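Local coordinates for protein 5'-tyrosyl-DNA phosphodiesterase (Caenorhabditis elegans, PDB 4FVA) that is a phosphodiesterase of the endonuclease/exonuclease/phosphatase family, with a DNase I-like fold that holds a magnesium ion, at residues Ser102-Thr107 against His126-Arg131. Sequence-based numbering, arbitrary orientation.
With EDO (1,2-ethanediol), chain I.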
# COMPACT_ATOMS: atom_id res chain seq x y z
N SER A 102 2.90 18.22 -5.87
CA SER A 102 4.00 17.25 -5.89
C SER A 102 5.06 17.53 -6.95
O SER A 102 4.76 17.83 -8.11
CB SER A 102 3.49 15.82 -6.07
OG SER A 102 4.59 14.93 -6.02
N GLY A 103 6.32 17.41 -6.55
CA GLY A 103 7.41 17.46 -7.51
C GLY A 103 7.88 16.06 -7.89
O GLY A 103 8.88 15.91 -8.60
N MET A 104 7.15 15.04 -7.44
CA MET A 104 7.58 13.65 -7.59
C MET A 104 6.54 12.75 -8.30
O MET A 104 6.53 11.52 -8.12
CB MET A 104 7.96 13.09 -6.21
CG MET A 104 9.08 13.86 -5.53
SD MET A 104 9.46 13.23 -3.88
CE MET A 104 10.44 14.59 -3.22
N TYR A 105 5.69 13.37 -9.11
CA TYR A 105 4.66 12.69 -9.91
C TYR A 105 3.73 11.85 -9.04
O TYR A 105 3.21 10.82 -9.50
CB TYR A 105 5.26 11.77 -10.98
CG TYR A 105 6.49 12.30 -11.67
CD1 TYR A 105 6.44 13.44 -12.46
CD2 TYR A 105 7.70 11.63 -11.54
CE1 TYR A 105 7.59 13.91 -13.10
CE2 TYR A 105 8.85 12.10 -12.17
CZ TYR A 105 8.79 13.23 -12.94
OH TYR A 105 9.93 13.69 -13.57
N ARG A 106 3.52 12.26 -7.79
CA ARG A 106 2.74 11.45 -6.86
C ARG A 106 1.25 11.65 -7.10
O ARG A 106 0.80 12.74 -7.48
CB ARG A 106 3.13 11.76 -5.41
CG ARG A 106 4.63 11.58 -5.14
CD ARG A 106 5.13 10.17 -5.51
NE ARG A 106 6.60 10.09 -5.41
CZ ARG A 106 7.25 9.92 -4.27
NH1 ARG A 106 6.56 9.81 -3.14
NH2 ARG A 106 8.58 9.87 -4.24
N THR A 107 0.49 10.58 -6.83
CA THR A 107 -0.91 10.52 -7.21
C THR A 107 -1.73 9.83 -6.13
O THR A 107 -1.20 9.08 -5.30
CB THR A 107 -1.08 9.69 -8.50
OG1 THR A 107 -0.51 8.38 -8.29
CG2 THR A 107 -0.36 10.35 -9.69
N HIS A 126 1.57 7.14 -2.73
CA HIS A 126 2.95 7.19 -2.27
C HIS A 126 3.22 8.66 -1.96
O HIS A 126 3.55 9.41 -2.87
CB HIS A 126 3.87 6.70 -3.39
CG HIS A 126 5.32 6.66 -3.01
ND1 HIS A 126 6.32 6.41 -3.93
CD2 HIS A 126 5.95 6.87 -1.83
CE1 HIS A 126 7.50 6.45 -3.33
NE2 HIS A 126 7.30 6.72 -2.05
N LEU A 127 3.08 9.07 -0.70
CA LEU A 127 3.15 10.50 -0.39
C LEU A 127 4.57 11.07 -0.50
O LEU A 127 5.56 10.33 -0.42
CB LEU A 127 2.57 10.79 1.00
CG LEU A 127 1.10 10.38 1.16
CD1 LEU A 127 0.53 10.89 2.50
CD2 LEU A 127 0.27 10.87 -0.03
N GLU A 128 4.67 12.39 -0.69
CA GLU A 128 5.96 13.04 -0.92
C GLU A 128 7.04 12.54 0.03
O GLU A 128 6.81 12.35 1.23
CB GLU A 128 5.83 14.57 -0.84
CG GLU A 128 6.75 15.34 -1.80
CD GLU A 128 6.24 15.37 -3.24
OE1 GLU A 128 5.17 14.78 -3.53
OE2 GLU A 128 6.91 15.99 -4.09
N SER A 129 8.23 12.30 -0.52
CA SER A 129 9.34 11.68 0.21
C SER A 129 10.24 12.71 0.91
O SER A 129 10.34 13.87 0.46
CB SER A 129 10.17 10.83 -0.76
OG SER A 129 9.36 9.93 -1.52
N THR A 130 10.90 12.27 1.98
CA THR A 130 11.93 12.99 2.76
C THR A 130 11.41 14.01 3.77
O THR A 130 10.33 14.58 3.60
CB THR A 130 13.02 13.68 1.90
OG1 THR A 130 12.56 14.99 1.50
CG2 THR A 130 13.37 12.83 0.68
N ARG A 131 12.21 14.24 4.79
CA ARG A 131 11.91 15.18 5.85
C ARG A 131 11.59 16.56 5.29
O ARG A 131 10.67 17.23 5.76
CB ARG A 131 13.11 15.26 6.80
CG ARG A 131 13.04 16.32 7.89
CD ARG A 131 11.82 16.19 8.80
NE ARG A 131 11.85 17.21 9.85
CZ ARG A 131 11.44 18.47 9.69
NH1 ARG A 131 10.96 18.87 8.52
NH2 ARG A 131 11.52 19.32 10.70
C1 EDO I . 13.87 10.94 5.84
O1 EDO I . 14.76 12.01 5.51
C2 EDO I . 14.59 9.87 6.66
O2 EDO I . 16.01 10.04 6.55
O HOH W 1 1.67 8.01 -5.78
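R106 reaches from the loop before strand 107-115 to the H126 ring and carbonyl and to S129 OG. Its CB and CG pass the carbonyl of H126, with R106 CG also 3.6 Å from E128 OE1. The chain bends at chi2 (-55°), and CD stays beside H126 O. NE makes a weak bond back to M104 O. The guanidinium then lies flat on the H126 ring, centres 3.7 Å apart, with NH1 over the middle of the ring. R106 NH1 also donates to H126 O at 3.0 Å, from above the carbonyl plane. R106 NH2 donates to S129 OG at 2.8 Å, in the guanidinium plane. It also bonds Y79 OH.

E128 anchors the other end. S102 OG donates to E128 OE1 at 2.6 Å, on its syn lone pair, and G103 N donates to E128 OE2 at 2.9 Å. S102 OG in turn accepts from M104 N, an ST turn. The M104 side chain crosses the E128 carboxylate, with SD near S129 N.

H126 NE2 and S129 OG both hydrogen-bond one oxygen of a malonate ion, probably from the crystallisation liquor. H126 touches E52, a magnesium ligand. The stack and the bonds to H126 O and S129 OG hold the guanidinium flat. Its positive charge would probably make this spot favourable to an anion.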